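Local coordinates for baculoviral IAP repeat-containing protein 2 (Homo sapiens, PDB 3M1D), which is an inhibitor-of-apoptosis protein with a zinc-binding BIR domain, thought to be recruited by TRAF2 to TNF receptor 2 signalling complexes, at residues Y14-Y19 against S29-A34; V43-K48 against M55-K60. All blocks are in the same frame, centred on the assembly; numbering follows the deposited sequence. Where two conformers were deposited one is given.

Contact 1: Y14-Y19 against S29-A34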
loop_
_atom_site.group_PDB
_atom_site.type_symbol
_atom_site.label_atom_id
_atom_site.label_comp_id
_atom_site.label_asym_id
_atom_site.label_seq_id
_atom_site.Cartn_x
_atom_site.Cartn_y
_atom_site.Cartn_z
ATOM N N TYR A 14 5.997 -7.710 6.987
ATOM C CA TYR A 14 5.437 -8.699 6.080
ATOM C C TYR A 14 5.033 -8.049 4.769
ATOM O O TYR A 14 5.360 -8.554 3.703
ATOM C CB TYR A 14 4.226 -9.444 6.675
ATOM C CG TYR A 14 3.464 -10.159 5.576
ATOM C CD1 TYR A 14 4.007 -11.276 4.941
ATOM C CD2 TYR A 14 2.241 -9.678 5.120
ATOM C CE1 TYR A 14 3.338 -11.909 3.902
ATOM C CE2 TYR A 14 1.563 -10.316 4.077
ATOM C CZ TYR A 14 2.116 -11.429 3.484
ATOM O OH TYR A 14 1.449 -12.064 2.458
ATOM N N ARG A 15 4.309 -6.933 4.836
ATOM C CA ARG A 15 3.899 -6.274 3.596
ATOM C C ARG A 15 5.111 -5.985 2.703
ATOM O O ARG A 15 5.076 -6.259 1.505
ATOM C CB ARG A 15 3.097 -4.998 3.864
ATOM C CG ARG A 15 1.838 -5.248 4.681
ATOM C CD ARG A 15 0.852 -4.103 4.545
ATOM N NE ARG A 15 1.262 -2.926 5.307
ATOM C CZ ARG A 15 1.165 -2.828 6.628
ATOM N NH1 ARG A 15 0.701 -3.851 7.348
ATOM N NH2 ARG A 15 1.551 -1.713 7.233
ATOM N N MET A 16 6.166 -5.428 3.288
ATOM C CA MET A 16 7.403 -5.167 2.549
ATOM C C MET A 16 7.916 -6.419 1.830
ATOM O O MET A 16 8.289 -6.368 0.653
ATOM C CB MET A 16 8.484 -4.618 3.486
ATOM C CG MET A 16 9.717 -4.082 2.765
ATOM S SD MET A 16 9.333 -2.735 1.623
ATOM C CE MET A 16 10.893 -2.585 0.753
ATOM N N SER A 17 7.930 -7.551 2.531
ATOM C CA SER A 17 8.401 -8.788 1.924
ATOM C C SER A 17 7.630 -9.174 0.665
ATOM O O SER A 17 8.176 -9.847 -0.202
ATOM C CB SER A 17 8.341 -9.950 2.918
ATOM O OG SER A 17 7.037 -10.495 2.939
ATOM N N THR A 18 6.367 -8.769 0.551
ATOM C CA THR A 18 5.582 -9.190 -0.609
ATOM C C THR A 18 6.030 -8.478 -1.890
ATOM O O THR A 18 5.626 -8.853 -2.989
ATOM C CB THR A 18 4.041 -8.993 -0.430
ATOM O OG1 THR A 18 3.722 -7.597 -0.416
ATOM C CG2 THR A 18 3.522 -9.673 0.849
ATOM N N TYR A 19 6.851 -7.446 -1.748
ATOM C CA TYR A 19 7.272 -6.678 -2.913
ATOM C C TYR A 19 8.511 -7.264 -3.595
ATOM O O TYR A 19 9.028 -6.689 -4.549
ATOM C CB TYR A 19 7.448 -5.196 -2.554
ATOM C CG TYR A 19 6.122 -4.520 -2.236
ATOM C CD1 TYR A 19 5.383 -3.884 -3.234
ATOM C CD2 TYR A 19 5.593 -4.551 -0.943
ATOM C CE1 TYR A 19 4.166 -3.275 -2.948
ATOM C CE2 TYR A 19 4.383 -3.943 -0.650
ATOM C CZ TYR A 19 3.673 -3.317 -1.649
ATOM O OH TYR A 19 2.460 -2.726 -1.358
ATOM N N SER A 29 7.699 4.034 -4.413
ATOM C CA SER A 29 8.501 3.126 -3.606
ATOM C C SER A 29 7.655 2.054 -2.917
ATOM O O SER A 29 6.514 2.296 -2.513
ATOM C CB SER A 29 9.355 3.880 -2.583
ATOM O OG SER A 29 8.604 4.246 -1.444
ATOM N N GLU A 30 8.238 0.868 -2.815
ATOM C CA GLU A 30 7.610 -0.263 -2.150
ATOM C C GLU A 30 7.459 0.008 -0.660
ATOM O O GLU A 30 6.470 -0.397 -0.055
ATOM C CB GLU A 30 8.435 -1.530 -2.363
ATOM C CG GLU A 30 8.380 -2.072 -3.769
ATOM C CD GLU A 30 9.616 -1.743 -4.561
ATOM O OE1 GLU A 30 10.067 -0.573 -4.510
ATOM O OE2 GLU A 30 10.140 -2.664 -5.227
ATOM N N ARG A 31 8.435 0.695 -0.072
ATOM C CA ARG A 31 8.355 1.038 1.339
ATOM C C ARG A 31 7.159 1.939 1.607
ATOM O O ARG A 31 6.443 1.741 2.580
ATOM C CB ARG A 31 9.636 1.713 1.822
ATOM C CG ARG A 31 10.888 0.874 1.622
ATOM C CD ARG A 31 12.026 1.378 2.503
ATOM N NE ARG A 31 13.339 1.212 1.879
ATOM C CZ ARG A 31 13.900 2.102 1.063
ATOM N NH1 ARG A 31 13.262 3.227 0.756
ATOM N NH2 ARG A 31 15.101 1.866 0.547
ATOM N N SER A 32 6.937 2.923 0.740
ATOM C CA SER A 32 5.806 3.823 0.926
ATOM C C SER A 32 4.487 3.069 0.771
ATOM O O SER A 32 3.545 3.291 1.520
ATOM C CB SER A 32 5.873 5.016 -0.029
ATOM O OG SER A 32 5.575 4.636 -1.357
ATOM N N LEU A 33 4.433 2.158 -0.191
ATOM C CA LEU A 33 3.246 1.349 -0.373
ATOM C C LEU A 33 2.949 0.547 0.886
ATOM O O LEU A 33 1.828 0.595 1.407
ATOM C CB LEU A 33 3.405 0.429 -1.584
ATOM C CG LEU A 33 3.326 1.214 -2.892
ATOM C CD1 LEU A 33 3.792 0.374 -4.065
ATOM C CD2 LEU A 33 1.886 1.723 -3.114
ATOM N N ALA A 34 3.963 -0.164 1.384
ATOM C CA ALA A 34 3.814 -1.023 2.553
ATOM C C ALA A 34 3.450 -0.224 3.802
ATOM O O ALA A 34 2.624 -0.661 4.619
ATOM C CB ALA A 34 5.097 -1.840 2.785
#
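Arg-15 meets Ala-34 side-on: NE lies 2.7 Å from Ala-34 O and NH2 3.0 Å from that same oxygen, which sits within 8° of the guanidinium plane. NE uses an in-plane lone pair of the carbonyl, whereas NH2 comes in tilted from the carbonyl plane. A bend at chi3 (-75°) turns the guanidinium edge onto this target while the base of the chain stays against the alanine, with Arg-15 CB 3.9 Å from Ala-34 CB. The outer nitrogen NH2 also forms a salt bridge with Asp-8, and Phe-50 makes a cation-pi contact with the group.

Glu-30 CB and CG run alongside CB, CG and CD1 of Tyr-19 in the reverse sense, Tyr-19 CB 3.5 Å from Glu-30 CG, and the carboxylate is turned 78° from the ring. The tyrosine side chain runs roughly perpendicular to that of Leu-33, bringing Tyr-19 OH to 3.3 Å from Leu-33 CB; that hydroxyl is hydrogen-bonded to Phe-38 O.

The contact joins helix 9-17 and the residues that follow it to helix 30-35 of the BIR domain. Two N-H groups converging on one carbonyl near the C-terminal end of helix 30-35 imply that the arginine's charge is probably favoured by the helix dipole as well as by Asp-8.

Contact 2: V43-K48 against M55-K60; sequences VNDKVK and MLDNWK
With chi1 at 65°, Asp-45 holds its carboxylate between its own backbone N and carbonyl carbon, and this turns both oxygens toward the bend at Asn-58 and Trp-59. OD1 of Asp-45 accepts from Asn-58 N at 2.8 Å and OD2 of Asp-45 from Trp-59 N at 2.9 Å. Each oxygen is met on its syn side, with both donors somewhat out of the carboxylate plane. The indole of Trp-59 stands almost perpendicular to that carboxylate, the planes 85° apart, and points its edge at Asp-45 O. A water links Asp-45 OD2 to Trp-59 O, fixing the group further; another joins Asn-44 ND2 to Asp-57 OD2.

These groups lie just beyond the paired part of an antiparallel beta hairpin, strands 47-49 and 55-56, in the three-stranded sheet of the BIR fold, whose zinc ion is held by Cys-49, Cys-52, His-69 and Cys-76. Val-47 and Leu-56 form its hydrogen-bonded pair: Val-47 N to Leu-56 O is 2.8 Å and Leu-56 N to Val-47 O 3.0 Å. On their face of the sheet, Val-47 CG2 touches the indole edge 3.6 Å from Trp-59 CZ2.

Lys-48 and Met-55, the non-hydrogen-bonded pair, lie on the other face, Lys-48 CG 3.7 Å from Met-55 CG. Bent at chi3, Met-55 carries its methyl back over the aliphatic chain of Lys-46, where Met-55 CE packs tightly at 3.4 Å from Lys-46 CE.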
loop_
_atom_site.group_PDB
_atom_site.type_symbol
_atom_site.label_atom_id
_atom_site.label_comp_id
_atom_site.label_asym_id
_atom_site.label_seq_id
_atom_site.Cartn_x
_atom_site.Cartn_y
_atom_site.Cartn_z
ATOM N N VAL A 43 0.166 -9.310 -9.078
ATOM C CA VAL A 43 -0.352 -8.994 -10.401
ATOM C C VAL A 43 -0.029 -7.548 -10.793
ATOM O O VAL A 43 -0.371 -6.609 -10.071
ATOM C CB VAL A 43 -1.884 -9.223 -10.472
ATOM C CG1 VAL A 43 -2.467 -8.653 -11.764
ATOM C CG2 VAL A 43 -2.202 -10.720 -10.354
ATOM N N ASN A 44 0.628 -7.377 -11.934
ATOM C CA ASN A 44 0.975 -6.039 -12.424
ATOM C C ASN A 44 1.612 -5.213 -11.299
ATOM O O ASN A 44 2.551 -5.666 -10.646
ATOM C CB ASN A 44 -0.268 -5.339 -13.010
ATOM C CG ASN A 44 -0.875 -6.119 -14.199
ATOM O OD1 ASN A 44 -0.175 -6.872 -14.868
ATOM N ND2 ASN A 44 -2.173 -5.941 -14.448
ATOM N N ASP A 45 1.098 -4.012 -11.071
ATOM C CA ASP A 45 1.545 -3.199 -9.937
ATOM C C ASP A 45 0.398 -3.005 -8.944
ATOM O O ASP A 45 0.345 -2.014 -8.224
ATOM C CB ASP A 45 2.102 -1.853 -10.404
ATOM C CG ASP A 45 1.048 -0.966 -11.056
ATOM O OD1 ASP A 45 -0.018 -1.474 -11.465
ATOM O OD2 ASP A 45 1.297 0.248 -11.168
ATOM N N LYS A 46 -0.502 -3.978 -8.907
ATOM C CA LYS A 46 -1.706 -3.896 -8.090
ATOM C C LYS A 46 -1.432 -4.298 -6.662
ATOM O O LYS A 46 -0.872 -5.358 -6.397
ATOM C CB LYS A 46 -2.816 -4.781 -8.665
ATOM C CG LYS A 46 -4.145 -4.629 -7.934
ATOM C CD LYS A 46 -5.276 -5.330 -8.662
ATOM C CE LYS A 46 -5.042 -6.831 -8.713
ATOM N NZ LYS A 46 -6.187 -7.514 -9.373
ATOM N N VAL A 47 -1.842 -3.442 -5.741
ATOM C CA VAL A 47 -1.598 -3.667 -4.337
ATOM C C VAL A 47 -2.936 -3.612 -3.590
ATOM O O VAL A 47 -3.920 -3.095 -4.106
ATOM C CB VAL A 47 -0.619 -2.606 -3.787
ATOM C CG1 VAL A 47 0.698 -2.665 -4.554
ATOM C CG2 VAL A 47 -1.231 -1.218 -3.917
ATOM N N LYS A 48 -2.963 -4.139 -2.372
ATOM C CA LYS A 48 -4.203 -4.290 -1.637
ATOM C C LYS A 48 -3.956 -3.928 -0.173
ATOM O O LYS A 48 -2.928 -4.290 0.389
ATOM C CB LYS A 48 -4.681 -5.743 -1.793
ATOM C CG LYS A 48 -6.083 -6.068 -1.294
ATOM C CD LYS A 48 -6.489 -7.475 -1.782
ATOM C CE LYS A 48 -7.719 -8.015 -1.067
ATOM N NZ LYS A 48 -7.796 -9.513 -1.160
ATOM N N MET A 55 -8.040 -1.898 -3.380
ATOM C CA MET A 55 -7.103 -2.344 -4.411
ATOM C C MET A 55 -6.747 -1.219 -5.372
ATOM O O MET A 55 -7.628 -0.547 -5.904
ATOM C CB MET A 55 -7.682 -3.532 -5.187
ATOM C CG MET A 55 -7.840 -4.787 -4.330
ATOM S SD MET A 55 -8.508 -6.178 -5.259
ATOM C CE MET A 55 -7.010 -6.782 -6.000
ATOM N N LEU A 56 -5.446 -1.042 -5.596
ATOM C CA LEU A 56 -4.918 0.076 -6.374
ATOM C C LEU A 56 -3.818 -0.392 -7.321
ATOM O O LEU A 56 -2.951 -1.184 -6.945
ATOM C CB LEU A 56 -4.362 1.145 -5.434
ATOM C CG LEU A 56 -5.391 1.892 -4.582
ATOM C CD1 LEU A 56 -4.727 2.844 -3.599
ATOM C CD2 LEU A 56 -6.351 2.644 -5.471
ATOM N N ASP A 57 -3.858 0.090 -8.554
ATOM C CA ASP A 57 -2.800 -0.219 -9.511
ATOM C C ASP A 57 -2.532 0.988 -10.411
ATOM O O ASP A 57 -3.010 2.089 -10.138
ATOM C CB ASP A 57 -3.130 -1.481 -10.331
ATOM C CG ASP A 57 -4.260 -1.265 -11.332
ATOM O OD1 ASP A 57 -4.834 -0.157 -11.391
ATOM O OD2 ASP A 57 -4.576 -2.213 -12.076
ATOM N N ASN A 58 -1.775 0.768 -11.480
ATOM C CA ASN A 58 -1.422 1.834 -12.405
ATOM C C ASN A 58 -0.883 3.055 -11.657
ATOM O O ASN A 58 -1.375 4.167 -11.839
ATOM C CB ASN A 58 -2.636 2.223 -13.252
ATOM C CG ASN A 58 -2.255 3.053 -14.471
ATOM O OD1 ASN A 58 -1.120 3.002 -14.936
ATOM N ND2 ASN A 58 -3.202 3.831 -14.980
ATOM N N TRP A 59 0.113 2.820 -10.802
ATOM C CA TRP A 59 0.750 3.862 -10.005
ATOM C C TRP A 59 1.519 4.843 -10.891
ATOM O O TRP A 59 2.239 4.430 -11.802
ATOM C CB TRP A 59 1.687 3.225 -8.970
ATOM C CG TRP A 59 0.921 2.494 -7.907
ATOM C CD1 TRP A 59 0.630 1.157 -7.872
ATOM C CD2 TRP A 59 0.302 3.071 -6.751
ATOM N NE1 TRP A 59 -0.121 0.866 -6.752
ATOM C CE2 TRP A 59 -0.338 2.024 -6.051
ATOM C CE3 TRP A 59 0.231 4.370 -6.235
ATOM C CZ2 TRP A 59 -1.032 2.238 -4.867
ATOM C CZ3 TRP A 59 -0.465 4.577 -5.061
ATOM C CH2 TRP A 59 -1.081 3.520 -4.386
ATOM N N LYS A 60 1.346 6.137 -10.620
ATOM C CA LYS A 60 1.982 7.196 -11.399
ATOM C C LYS A 60 3.022 7.932 -10.572
ATOM O O LYS A 60 2.925 8.000 -9.348
ATOM C CB LYS A 60 0.946 8.215 -11.886
ATOM C CG LYS A 60 -0.173 7.647 -12.737
ATOM C CD LYS A 60 0.367 7.002 -14.000
ATOM C CE LYS A 60 -0.743 6.812 -15.029
ATOM N NZ LYS A 60 -0.337 5.848 -16.099
HETATM O O HOH W 1 -3.769 -4.826 -12.548
HETATM O O HOH W 2 2.956 1.874 -12.447
#

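In the fold
The two contacts, their centres 12 Å apart, follow one another along the chain and hold different elements: contact 1 sets helix 9-17 against helix 30-35, contact 2 pairs strands 47-49 and 55-56. Four of seven touching residues are buried in contact 1 but two of nine in contact 2, where three are exposed and waters join the bonding. Arginine gripping a carbonyl and mixed apolar packing serve the helices; backbone pairing and an aspartate bound to main-chain N-H groups serve the hairpin. They meet at their buried sides, Leu-33 CD2 lying 3.4 Å from Trp-59 CZ2 and Tyr-19 OH 3.7 Å from Val-47 CG1.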